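Local coordinates for dual specificity protein phosphatase 15 (Homo sapiens, PDB 1YZ4), which removes phosphate from phosphotyrosine, phosphoserine and phosphothreonine of proteins, and is represented here by its catalytic domain, at residues I34-E42 with D50-D60; F70-R81 with T100-V109. The protein carries 1 engineered substitution. All coordinates share one frame; numbering follows the deposited sequence.

Contact 1: I34-E42 with D50-D60. With BOG (octyl beta-D-glucopyranoside), chain C.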
loop_
_atom_site.group_PDB
_atom_site.type_symbol
_atom_site.label_atom_id
_atom_site.label_comp_id
_atom_site.label_asym_id
_atom_site.label_seq_id
_atom_site.Cartn_x
_atom_site.Cartn_y
_atom_site.Cartn_z
ATOM N N ILE A 34 -2.470 1.451 -14.116
ATOM C CA ILE A 34 -1.580 0.842 -13.132
ATOM C C ILE A 34 -0.323 0.300 -13.804
ATOM O O ILE A 34 -0.407 -0.537 -14.701
ATOM C CB ILE A 34 -2.290 -0.313 -12.385
ATOM C CG1 ILE A 34 -3.405 0.256 -11.507
ATOM C CG2 ILE A 34 -1.282 -1.106 -11.553
ATOM C CD1 ILE A 34 -2.924 1.264 -10.465
ATOM N N THR A 35 0.840 0.782 -13.368
ATOM C CA THR A 35 2.114 0.333 -13.934
ATOM C C THR A 35 2.938 -0.460 -12.931
ATOM O O THR A 35 3.912 -1.118 -13.295
ATOM C CB THR A 35 2.976 1.520 -14.405
ATOM O OG1 THR A 35 3.228 2.396 -13.296
ATOM C CG2 THR A 35 2.277 2.282 -15.529
ATOM N N HIS A 36 2.552 -0.381 -11.664
ATOM C CA HIS A 36 3.265 -1.084 -10.605
ATOM C C HIS A 36 2.306 -1.700 -9.609
ATOM O O HIS A 36 1.246 -1.149 -9.319
ATOM C CB HIS A 36 4.209 -0.127 -9.878
ATOM C CG HIS A 36 5.319 0.389 -10.736
ATOM N ND1 HIS A 36 5.111 1.290 -11.760
ATOM C CD2 HIS A 36 6.643 0.103 -10.748
ATOM C CE1 HIS A 36 6.259 1.535 -12.364
ATOM N NE2 HIS A 36 7.205 0.826 -11.770
ATOM N N ILE A 37 2.697 -2.844 -9.073
ATOM C CA ILE A 37 1.871 -3.550 -8.117
ATOM C C ILE A 37 2.732 -4.201 -7.059
ATOM O O ILE A 37 3.820 -4.708 -7.340
ATOM C CB ILE A 37 1.053 -4.685 -8.791
ATOM C CG1 ILE A 37 0.056 -4.108 -9.803
ATOM C CG2 ILE A 37 0.337 -5.522 -7.717
ATOM C CD1 ILE A 37 -0.732 -5.200 -10.579
ATOM N N ILE A 38 2.242 -4.167 -5.832
ATOM C CA ILE A 38 2.925 -4.810 -4.736
ATOM C C ILE A 38 1.947 -5.896 -4.339
ATOM O O ILE A 38 0.811 -5.604 -3.967
ATOM C CB ILE A 38 3.135 -3.867 -3.540
ATOM C CG1 ILE A 38 4.104 -2.742 -3.917
ATOM C CG2 ILE A 38 3.658 -4.663 -2.337
ATOM C CD1 ILE A 38 4.478 -1.856 -2.735
ATOM N N SER A 39 2.364 -7.149 -4.469
ATOM C CA SER A 39 1.507 -8.256 -4.094
ATOM C C SER A 39 1.944 -8.799 -2.739
ATOM O O SER A 39 3.081 -9.254 -2.571
ATOM C CB SER A 39 1.578 -9.367 -5.140
ATOM O OG SER A 39 1.105 -8.905 -6.389
ATOM N N ILE A 40 1.039 -8.726 -1.773
ATOM C CA ILE A 40 1.297 -9.229 -0.437
ATOM C C ILE A 40 0.444 -10.484 -0.328
ATOM O O ILE A 40 -0.712 -10.435 0.098
ATOM C CB ILE A 40 0.866 -8.215 0.637
ATOM C CG1 ILE A 40 1.412 -6.829 0.294
ATOM C CG2 ILE A 40 1.417 -8.627 1.985
ATOM C CD1 ILE A 40 0.856 -5.725 1.166
ATOM N N HIS A 41 1.023 -11.608 -0.739
ATOM C CA HIS A 41 0.325 -12.884 -0.734
ATOM C C HIS A 41 1.315 -13.957 -0.312
ATOM O O HIS A 41 2.493 -13.865 -0.641
ATOM C CB HIS A 41 -0.192 -13.168 -2.148
ATOM C CG HIS A 41 -1.158 -14.305 -2.230
ATOM N ND1 HIS A 41 -2.310 -14.358 -1.471
ATOM C CD2 HIS A 41 -1.181 -15.401 -3.027
ATOM C CE1 HIS A 41 -3.001 -15.436 -1.801
ATOM N NE2 HIS A 41 -2.337 -16.086 -2.742
ATOM N N GLU A 42 0.843 -14.973 0.405
ATOM C CA GLU A 42 1.724 -16.047 0.864
ATOM C C GLU A 42 2.437 -16.791 -0.264
ATOM O O GLU A 42 3.573 -17.224 -0.093
ATOM C CB GLU A 42 0.959 -17.089 1.693
ATOM C CG GLU A 42 0.308 -16.587 2.968
ATOM C CD GLU A 42 -1.099 -16.056 2.742
ATOM O OE1 GLU A 42 -1.906 -16.100 3.700
ATOM O OE2 GLU A 42 -1.398 -15.590 1.620
ATOM N N ASP A 50 3.662 -6.060 -18.742
ATOM C CA ASP A 50 3.725 -4.609 -18.712
ATOM C C ASP A 50 3.446 -4.009 -17.343
ATOM O O ASP A 50 2.961 -2.877 -17.237
ATOM C CB ASP A 50 2.757 -4.034 -19.746
ATOM C CG ASP A 50 2.898 -4.704 -21.098
ATOM O OD1 ASP A 50 4.044 -4.815 -21.583
ATOM O OD2 ASP A 50 1.866 -5.124 -21.670
ATOM N N ILE A 51 3.742 -4.776 -16.298
ATOM C CA ILE A 51 3.570 -4.310 -14.927
ATOM C C ILE A 51 4.767 -4.777 -14.107
ATOM O O ILE A 51 5.209 -5.917 -14.222
ATOM C CB ILE A 51 2.252 -4.842 -14.278
ATOM C CG1 ILE A 51 1.033 -4.221 -14.976
ATOM C CG2 ILE A 51 2.218 -4.489 -12.791
ATOM C CD1 ILE A 51 -0.315 -4.598 -14.360
ATOM N N THR A 52 5.302 -3.885 -13.288
ATOM C CA THR A 52 6.444 -4.225 -12.456
ATOM C C THR A 52 5.938 -4.651 -11.084
ATOM O O THR A 52 5.268 -3.887 -10.395
ATOM C CB THR A 52 7.388 -3.029 -12.318
ATOM O OG1 THR A 52 7.732 -2.556 -13.624
ATOM C CG2 THR A 52 8.660 -3.433 -11.587
ATOM N N TYR A 53 6.254 -5.880 -10.700
ATOM C CA TYR A 53 5.799 -6.404 -9.423
ATOM C C TYR A 53 6.838 -6.430 -8.326
ATOM O O TYR A 53 8.047 -6.499 -8.563
ATOM C CB TYR A 53 5.279 -7.840 -9.570
ATOM C CG TYR A 53 3.979 -7.994 -10.311
ATOM C CD1 TYR A 53 3.924 -7.839 -11.693
ATOM C CD2 TYR A 53 2.804 -8.322 -9.632
ATOM C CE1 TYR A 53 2.734 -8.012 -12.388
ATOM C CE2 TYR A 53 1.599 -8.497 -10.319
ATOM C CZ TYR A 53 1.573 -8.339 -11.696
ATOM O OH TYR A 53 0.399 -8.491 -12.390
ATOM N N LEU A 54 6.328 -6.393 -7.108
ATOM C CA LEU A 54 7.144 -6.482 -5.923
ATOM C C LEU A 54 6.374 -7.530 -5.127
ATOM O O LEU A 54 5.205 -7.322 -4.782
ATOM C CB LEU A 54 7.175 -5.149 -5.175
ATOM C CG LEU A 54 8.217 -5.113 -4.056
ATOM C CD1 LEU A 54 9.599 -5.279 -4.670
ATOM C CD2 LEU A 54 8.124 -3.804 -3.282
ATOM N N ARG A 55 7.007 -8.669 -4.876
ATOM C CA ARG A 55 6.360 -9.736 -4.127
ATOM C C ARG A 55 6.724 -9.705 -2.649
ATOM O O ARG A 55 7.901 -9.682 -2.285
ATOM C CB ARG A 55 6.718 -11.097 -4.724
ATOM C CG ARG A 55 5.920 -11.465 -5.969
ATOM C CD ARG A 55 6.508 -12.700 -6.657
ATOM N NE ARG A 55 5.682 -13.179 -7.763
ATOM C CZ ARG A 55 6.078 -14.089 -8.650
ATOM N NH1 ARG A 55 7.295 -14.616 -8.565
ATOM N NH2 ARG A 55 5.254 -14.484 -9.616
ATOM N N ILE A 56 5.693 -9.691 -1.813
ATOM C CA ILE A 56 5.841 -9.671 -0.364
ATOM C C ILE A 56 5.019 -10.847 0.175
ATOM O O ILE A 56 3.810 -10.734 0.373
ATOM C CB ILE A 56 5.305 -8.348 0.227
ATOM C CG1 ILE A 56 6.072 -7.162 -0.373
ATOM C CG2 ILE A 56 5.450 -8.355 1.745
ATOM C CD1 ILE A 56 7.586 -7.152 -0.075
ATOM N N PRO A 57 5.679 -11.992 0.416
ATOM C CA PRO A 57 5.079 -13.233 0.919
ATOM C C PRO A 57 4.762 -13.190 2.402
ATOM O O PRO A 57 5.488 -13.760 3.210
ATOM C CB PRO A 57 6.145 -14.268 0.597
ATOM C CG PRO A 57 7.403 -13.503 0.921
ATOM C CD PRO A 57 7.143 -12.134 0.296
ATOM N N VAL A 58 3.666 -12.535 2.752
ATOM C CA VAL A 58 3.280 -12.403 4.148
ATOM C C VAL A 58 1.813 -12.746 4.371
ATOM O O VAL A 58 0.945 -12.353 3.591
ATOM C CB VAL A 58 3.551 -10.961 4.637
ATOM C CG1 VAL A 58 2.868 -10.709 5.960
ATOM C CG2 VAL A 58 5.045 -10.739 4.766
ATOM N N ALA A 59 1.548 -13.480 5.445
ATOM C CA ALA A 59 0.192 -13.876 5.792
ATOM C C ALA A 59 -0.457 -12.806 6.674
ATOM O O ALA A 59 0.234 -11.964 7.250
ATOM C CB ALA A 59 0.216 -15.223 6.525
ATOM N N ASP A 60 -1.782 -12.829 6.779
ATOM C CA ASP A 60 -2.464 -11.856 7.617
ATOM C C ASP A 60 -2.677 -12.356 9.043
ATOM O O ASP A 60 -3.744 -12.879 9.369
ATOM C CB ASP A 60 -3.817 -11.457 7.015
ATOM C CG ASP A 60 -4.494 -10.355 7.814
ATOM O OD1 ASP A 60 -3.740 -9.552 8.406
ATOM O OD2 ASP A 60 -5.749 -10.278 7.848
HETATM C C1 BOG C . -7.421 -17.354 1.497
HETATM O O1 BOG C . -8.389 -18.378 1.754
HETATM C C2 BOG C . -7.315 -16.423 2.738
HETATM O O2 BOG C . -8.567 -15.816 2.998
HETATM C C3 BOG C . -6.265 -15.340 2.472
HETATM O O3 BOG C . -6.143 -14.498 3.600
HETATM C C4 BOG C . -4.932 -16.025 2.198
HETATM O O4 BOG C . -3.946 -15.042 1.948
HETATM C C5 BOG C . -5.069 -16.965 0.967
HETATM O O5 BOG C . -6.110 -17.940 1.236
HETATM C C6 BOG C . -3.751 -17.693 0.704
HETATM O O6 BOG C . -3.902 -18.645 -0.337
HETATM C "C1'" BOG C . -8.888 -19.059 0.594
HETATM C "C2'" BOG C . -10.387 -19.152 0.789
HETATM C "C3'" BOG C . -11.017 -17.831 0.399
HETATM C "C4'" BOG C . -12.523 -17.804 0.586
HETATM C "C5'" BOG C . -13.115 -16.452 0.171
HETATM C "C6'" BOG C . -12.365 -15.261 0.755
HETATM C "C7'" BOG C . -12.985 -13.966 0.302
HETATM C "C8'" BOG C . -12.236 -12.793 0.875
HETATM O O HOH W 1 5.994 -0.994 -15.661
HETATM O O HOH W 2 -3.288 -14.787 5.194
#
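Strands 36-40 and 52-56 run parallel, their axes 17° apart, with His36 level with Thr52 and Ser39 with Arg55. They edge the central mixed sheet of the catalytic domain, 52-56 outermost and strand 87-91 on the other flank of 36-40. Backbone bonds pass back and forth: Thr52 N to Thr35 O, Ile37 N to Thr52 O, Leu54 N to Ile37 O, Ser39 N to Leu54 O and Ile56 N to Ser39 O (2.8 Å). On the face with Ile37, Ile51 CG2 packs on Ile37 CG1 at 3.7 Å. Ile37 CD1 lies 4.0 Å from Tyr53 CE2, while Ser39 OG, weakly hydrogen-bonded to His90 NE2, lies in plane at that ring's edge. Tyr53 OH is hydrogen-bonded to Leu48 N, which would limit the swing of the side chain. The other face carries Ile38 alongside Leu54, CG1 to CB 4.1 Å, and Ile40 beside Ile56, CG2 to CG2 4.0 Å. His36 CD2 is 3.6 Å from Thr52 CB. His36 ND1 and Thr35 OG1 share a hydrogen bond of 2.7 Å. Past the strands, Glu42 bends at chi2 (88°) and lays CG against Ala59 CB. The face with Ile38, Ile40, Leu54 and Ile56 is thus largely apolar, the other mixed; Ile40 lies near Ser91, the engineered replacement at the predicted phosphocysteine site, whereas Glu42 OE2 and Arg97 hold the octyl glucoside.

Contact 2: F70-R81 with T100-V109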
loop_
_atom_site.group_PDB
_atom_site.type_symbol
_atom_site.label_atom_id
_atom_site.label_comp_id
_atom_site.label_asym_id
_atom_site.label_seq_id
_atom_site.Cartn_x
_atom_site.Cartn_y
_atom_site.Cartn_z
ATOM N N PHE A 70 8.416 -2.538 5.207
ATOM C CA PHE A 70 7.995 -1.149 5.063
ATOM C C PHE A 70 8.933 -0.299 4.205
ATOM O O PHE A 70 8.491 0.392 3.284
ATOM C CB PHE A 70 7.861 -0.483 6.440
ATOM C CG PHE A 70 6.634 -0.904 7.217
ATOM C CD1 PHE A 70 5.745 -1.849 6.705
ATOM C CD2 PHE A 70 6.359 -0.333 8.458
ATOM C CE1 PHE A 70 4.603 -2.218 7.412
ATOM C CE2 PHE A 70 5.217 -0.695 9.178
ATOM C CZ PHE A 70 4.336 -1.641 8.650
ATOM N N LYS A 71 10.225 -0.343 4.515
ATOM C CA LYS A 71 11.204 0.453 3.791
ATOM C C LYS A 71 11.190 0.177 2.293
ATOM O O LYS A 71 11.027 1.086 1.478
ATOM C CB LYS A 71 12.609 0.193 4.338
ATOM C CG LYS A 71 13.672 1.076 3.700
ATOM C CD LYS A 71 15.092 0.621 4.024
ATOM C CE LYS A 71 15.405 0.687 5.507
ATOM N NZ LYS A 71 16.820 0.288 5.775
ATOM N N GLU A 72 11.359 -1.086 1.932
ATOM C CA GLU A 72 11.382 -1.453 0.530
ATOM C C GLU A 72 10.067 -1.133 -0.198
ATOM O O GLU A 72 10.096 -0.696 -1.343
ATOM C CB GLU A 72 11.740 -2.937 0.389
ATOM C CG GLU A 72 10.700 -3.900 0.944
ATOM C CD GLU A 72 11.233 -5.315 1.069
ATOM O OE1 GLU A 72 11.715 -5.867 0.056
ATOM O OE2 GLU A 72 11.174 -5.874 2.182
ATOM N N CYS A 73 8.926 -1.334 0.457
ATOM C CA CYS A 73 7.643 -1.043 -0.178
ATOM C C CYS A 73 7.471 0.452 -0.407
ATOM O O CYS A 73 7.034 0.890 -1.480
ATOM C CB CYS A 73 6.474 -1.555 0.678
ATOM S SG CYS A 73 6.188 -3.354 0.659
ATOM N N ILE A 74 7.809 1.240 0.607
ATOM C CA ILE A 74 7.679 2.680 0.494
ATOM C C ILE A 74 8.610 3.238 -0.582
ATOM O O ILE A 74 8.263 4.193 -1.274
ATOM C CB ILE A 74 7.964 3.353 1.847
ATOM C CG1 ILE A 74 6.827 3.022 2.820
ATOM C CG2 ILE A 74 8.126 4.853 1.673
ATOM C CD1 ILE A 74 7.014 3.572 4.221
ATOM N N ASN A 75 9.783 2.634 -0.731
ATOM C CA ASN A 75 10.733 3.093 -1.730
ATOM C C ASN A 75 10.228 2.742 -3.112
ATOM O O ASN A 75 10.365 3.524 -4.050
ATOM C CB ASN A 75 12.110 2.477 -1.479
ATOM C CG ASN A 75 12.956 3.320 -0.531
ATOM O OD1 ASN A 75 13.662 4.232 -0.957
ATOM N ND2 ASN A 75 12.867 3.031 0.763
ATOM N N PHE A 76 9.632 1.561 -3.223
ATOM C CA PHE A 76 9.072 1.083 -4.481
ATOM C C PHE A 76 7.959 2.049 -4.910
ATOM O O PHE A 76 7.979 2.602 -6.013
ATOM C CB PHE A 76 8.503 -0.323 -4.272
ATOM C CG PHE A 76 7.968 -0.967 -5.526
ATOM C CD1 PHE A 76 8.833 -1.498 -6.479
ATOM C CD2 PHE A 76 6.598 -1.097 -5.720
ATOM C CE1 PHE A 76 8.341 -2.160 -7.607
ATOM C CE2 PHE A 76 6.089 -1.757 -6.847
ATOM C CZ PHE A 76 6.961 -2.292 -7.791
ATOM N N ILE A 77 6.995 2.256 -4.018
ATOM C CA ILE A 77 5.869 3.144 -4.295
ATOM C C ILE A 77 6.288 4.560 -4.679
ATOM O O ILE A 77 5.800 5.116 -5.665
ATOM C CB ILE A 77 4.926 3.229 -3.078
ATOM C CG1 ILE A 77 4.216 1.882 -2.889
ATOM C CG2 ILE A 77 3.911 4.365 -3.269
ATOM C CD1 ILE A 77 3.545 1.720 -1.533
ATOM N N HIS A 78 7.188 5.138 -3.895
ATOM C CA HIS A 78 7.647 6.493 -4.147
ATOM C C HIS A 78 8.294 6.615 -5.524
ATOM O O HIS A 78 7.944 7.505 -6.306
ATOM C CB HIS A 78 8.633 6.916 -3.065
ATOM C CG HIS A 78 8.652 8.389 -2.814
ATOM N ND1 HIS A 78 7.534 9.091 -2.417
ATOM C CD2 HIS A 78 9.658 9.293 -2.884
ATOM C CE1 HIS A 78 7.851 10.362 -2.250
ATOM N NE2 HIS A 78 9.135 10.511 -2.528
ATOM N N CYS A 79 9.227 5.717 -5.821
ATOM C CA CYS A 79 9.914 5.727 -7.106
ATOM C C CYS A 79 8.881 5.698 -8.231
ATOM O O CYS A 79 8.969 6.464 -9.200
ATOM C CB CYS A 79 10.847 4.518 -7.225
ATOM S SG CYS A 79 11.552 4.278 -8.884
ATOM N N CYS A 80 7.901 4.810 -8.097
ATOM C CA CYS A 80 6.853 4.699 -9.098
ATOM C C CYS A 80 6.069 6.012 -9.258
ATOM O O CYS A 80 5.863 6.498 -10.376
ATOM C CB CYS A 80 5.901 3.564 -8.719
ATOM S SG CYS A 80 4.295 3.609 -9.545
ATOM N N ARG A 81 5.640 6.592 -8.145
ATOM C CA ARG A 81 4.867 7.829 -8.205
ATOM C C ARG A 81 5.625 9.025 -8.794
ATOM O O ARG A 81 5.148 9.681 -9.720
ATOM C CB ARG A 81 4.350 8.202 -6.807
ATOM C CG ARG A 81 3.463 7.160 -6.169
ATOM C CD ARG A 81 2.866 7.676 -4.872
ATOM N NE ARG A 81 1.956 8.796 -5.105
ATOM C CZ ARG A 81 1.940 9.912 -4.378
ATOM N NH1 ARG A 81 2.789 10.065 -3.367
ATOM N NH2 ARG A 81 1.067 10.868 -4.656
ATOM N N THR A 100 -2.030 -1.821 5.644
ATOM C CA THR A 100 -0.905 -1.544 6.528
ATOM C C THR A 100 0.268 -0.918 5.762
ATOM O O THR A 100 0.870 0.068 6.209
ATOM C CB THR A 100 -0.430 -2.856 7.201
ATOM O OG1 THR A 100 -1.560 -3.521 7.782
ATOM C CG2 THR A 100 0.603 -2.571 8.285
ATOM N N ILE A 101 0.601 -1.504 4.615
ATOM C CA ILE A 101 1.691 -0.998 3.795
ATOM C C ILE A 101 1.388 0.422 3.293
ATOM O O ILE A 101 2.242 1.303 3.372
ATOM C CB ILE A 101 1.973 -1.951 2.587
ATOM C CG1 ILE A 101 2.777 -3.168 3.054
ATOM C CG2 ILE A 101 2.763 -1.240 1.510
ATOM C CD1 ILE A 101 2.057 -4.035 4.050
ATOM N N VAL A 102 0.177 0.656 2.795
ATOM C CA VAL A 102 -0.162 1.990 2.300
ATOM C C VAL A 102 -0.199 3.051 3.410
ATOM O O VAL A 102 0.201 4.204 3.191
ATOM C CB VAL A 102 -1.517 1.986 1.534
ATOM C CG1 VAL A 102 -2.563 1.247 2.333
ATOM C CG2 VAL A 102 -1.983 3.417 1.284
ATOM N N THR A 103 -0.663 2.666 4.598
ATOM C CA THR A 103 -0.739 3.597 5.721
ATOM C C THR A 103 0.669 4.054 6.080
ATOM O O THR A 103 0.921 5.247 6.283
ATOM C CB THR A 103 -1.415 2.937 6.953
ATOM O OG1 THR A 103 -2.762 2.594 6.621
ATOM C CG2 THR A 103 -1.461 3.897 8.144
ATOM N N ALA A 104 1.588 3.099 6.134
ATOM C CA ALA A 104 2.972 3.395 6.449
ATOM C C ALA A 104 3.531 4.389 5.429
ATOM O O ALA A 104 4.263 5.310 5.781
ATOM C CB ALA A 104 3.779 2.117 6.431
ATOM N N TYR A 105 3.178 4.202 4.161
ATOM C CA TYR A 105 3.647 5.093 3.110
ATOM C C TYR A 105 3.136 6.516 3.304
ATOM O O TYR A 105 3.899 7.480 3.263
ATOM C CB TYR A 105 3.176 4.617 1.743
ATOM C CG TYR A 105 3.650 5.530 0.643
ATOM C CD1 TYR A 105 4.988 5.530 0.244
ATOM C CD2 TYR A 105 2.778 6.433 0.027
ATOM C CE1 TYR A 105 5.449 6.405 -0.736
ATOM C CE2 TYR A 105 3.235 7.315 -0.958
ATOM C CZ TYR A 105 4.573 7.289 -1.331
ATOM O OH TYR A 105 5.041 8.144 -2.299
ATOM N N VAL A 106 1.824 6.635 3.488
ATOM C CA VAL A 106 1.198 7.934 3.669
ATOM C C VAL A 106 1.700 8.608 4.939
ATOM O O VAL A 106 1.814 9.830 4.996
ATOM C CB VAL A 106 -0.336 7.794 3.701
ATOM C CG1 VAL A 106 -0.991 9.158 3.925
ATOM C CG2 VAL A 106 -0.812 7.191 2.379
ATOM N N MET A 107 2.011 7.816 5.958
ATOM C CA MET A 107 2.530 8.393 7.191
ATOM C C MET A 107 3.850 9.103 6.898
ATOM O O MET A 107 4.048 10.244 7.317
ATOM C CB MET A 107 2.762 7.306 8.246
ATOM C CG MET A 107 1.502 6.817 8.936
ATOM S SD MET A 107 1.766 5.297 9.874
ATOM C CE MET A 107 2.652 5.924 11.286
ATOM N N THR A 108 4.743 8.441 6.161
ATOM C CA THR A 108 6.036 9.046 5.866
ATOM C C THR A 108 5.970 10.274 4.958
ATOM O O THR A 108 6.687 11.248 5.204
ATOM C CB THR A 108 7.059 8.031 5.258
ATOM O OG1 THR A 108 7.208 8.272 3.856
ATOM C CG2 THR A 108 6.621 6.604 5.487
ATOM N N VAL A 109 5.121 10.258 3.930
ATOM C CA VAL A 109 5.039 11.421 3.041
ATOM C C VAL A 109 4.231 12.590 3.601
ATOM O O VAL A 109 4.349 13.704 3.107
ATOM C CB VAL A 109 4.472 11.072 1.630
ATOM C CG1 VAL A 109 5.376 10.073 0.947
ATOM C CG2 VAL A 109 3.052 10.549 1.737
#
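Phe70 opens the contact by laying one ring face over Ala104, whose CB stands 4.1 Å from the ring centroid and only 9° off the normal, a CH-pi contact. The same ring reaches Thr100 with CZ, 3.9 Å from CG2. One turn on, Cys73 directs CB at the CG2 branch of Ile101, 3.8 Å away. Ile74 works with both branches: Ile74 CG2, anti to the backbone N, abuts the edge of the Tyr105 ring at Tyr105 CD1 (3.5 Å), while Ile74 CD1 runs on to the CB of Ala104.

Ile77 supplies the face contact to that tyrosine. Its CG2 sits over the ring centre, 3.6 Å from the centroid, a second CH-pi pair; with Ile74 CG2 at the edge, it holds the ring plane. His78 and Arg81 then take the phenol oxygen. Tyr105 OH is 2.7 Å from His78 ND1 in a nearly straight hydrogen bond, and it accepts from Arg81 NH1 at 3.1 Å, in the guanidinium plane. The guanidinium stands at 89° to the phenol ring. These two bonds hold the hydroxyl and would limit the swing of the side chain. Tyr105 sits as a knob among Ile74, Ile77, His78 and Arg81. Arg81 also donates from NH2 to Pro13 O.

The helix axes come within 9.5 Å and cross at -69°. Both helices pack on the same side of the central sheet, and 97-110 follows strand 87-91, which ends at the predicted phosphocysteine position (Ser91 here), as in the protein-tyrosine phosphatase fold. Phe141 of helix 132-143 meets Phe70 edge-to-face, and helix 145-157 touches Ile74 through Leu149. Toward the sheet, Ile77 and Tyr105 lie against Leu15 of strand 15-18, and Ile101 rests on Ile40 of strand 36-40.

In the fold
From the N terminus, the chain first passes through the hairpin strands 9-12 and 15-18 and helix 26-31, then enters contact 1, which closes a short connection of seven residues without helix or strand and places 52-56 at the edge of the sheet. Contact 2 follows in series: 70-81 comes after that edge strand, the chain returns through strand 87-91, and the helical segment 100-109 then closes the second, longer loop. The two contacts neither nest nor cross along the sequence, but meet in space, their centres about 13 Å apart. Phe76 packs on Ile38 and Cys80 on His36, joining sheet and helices within the phosphatase domain.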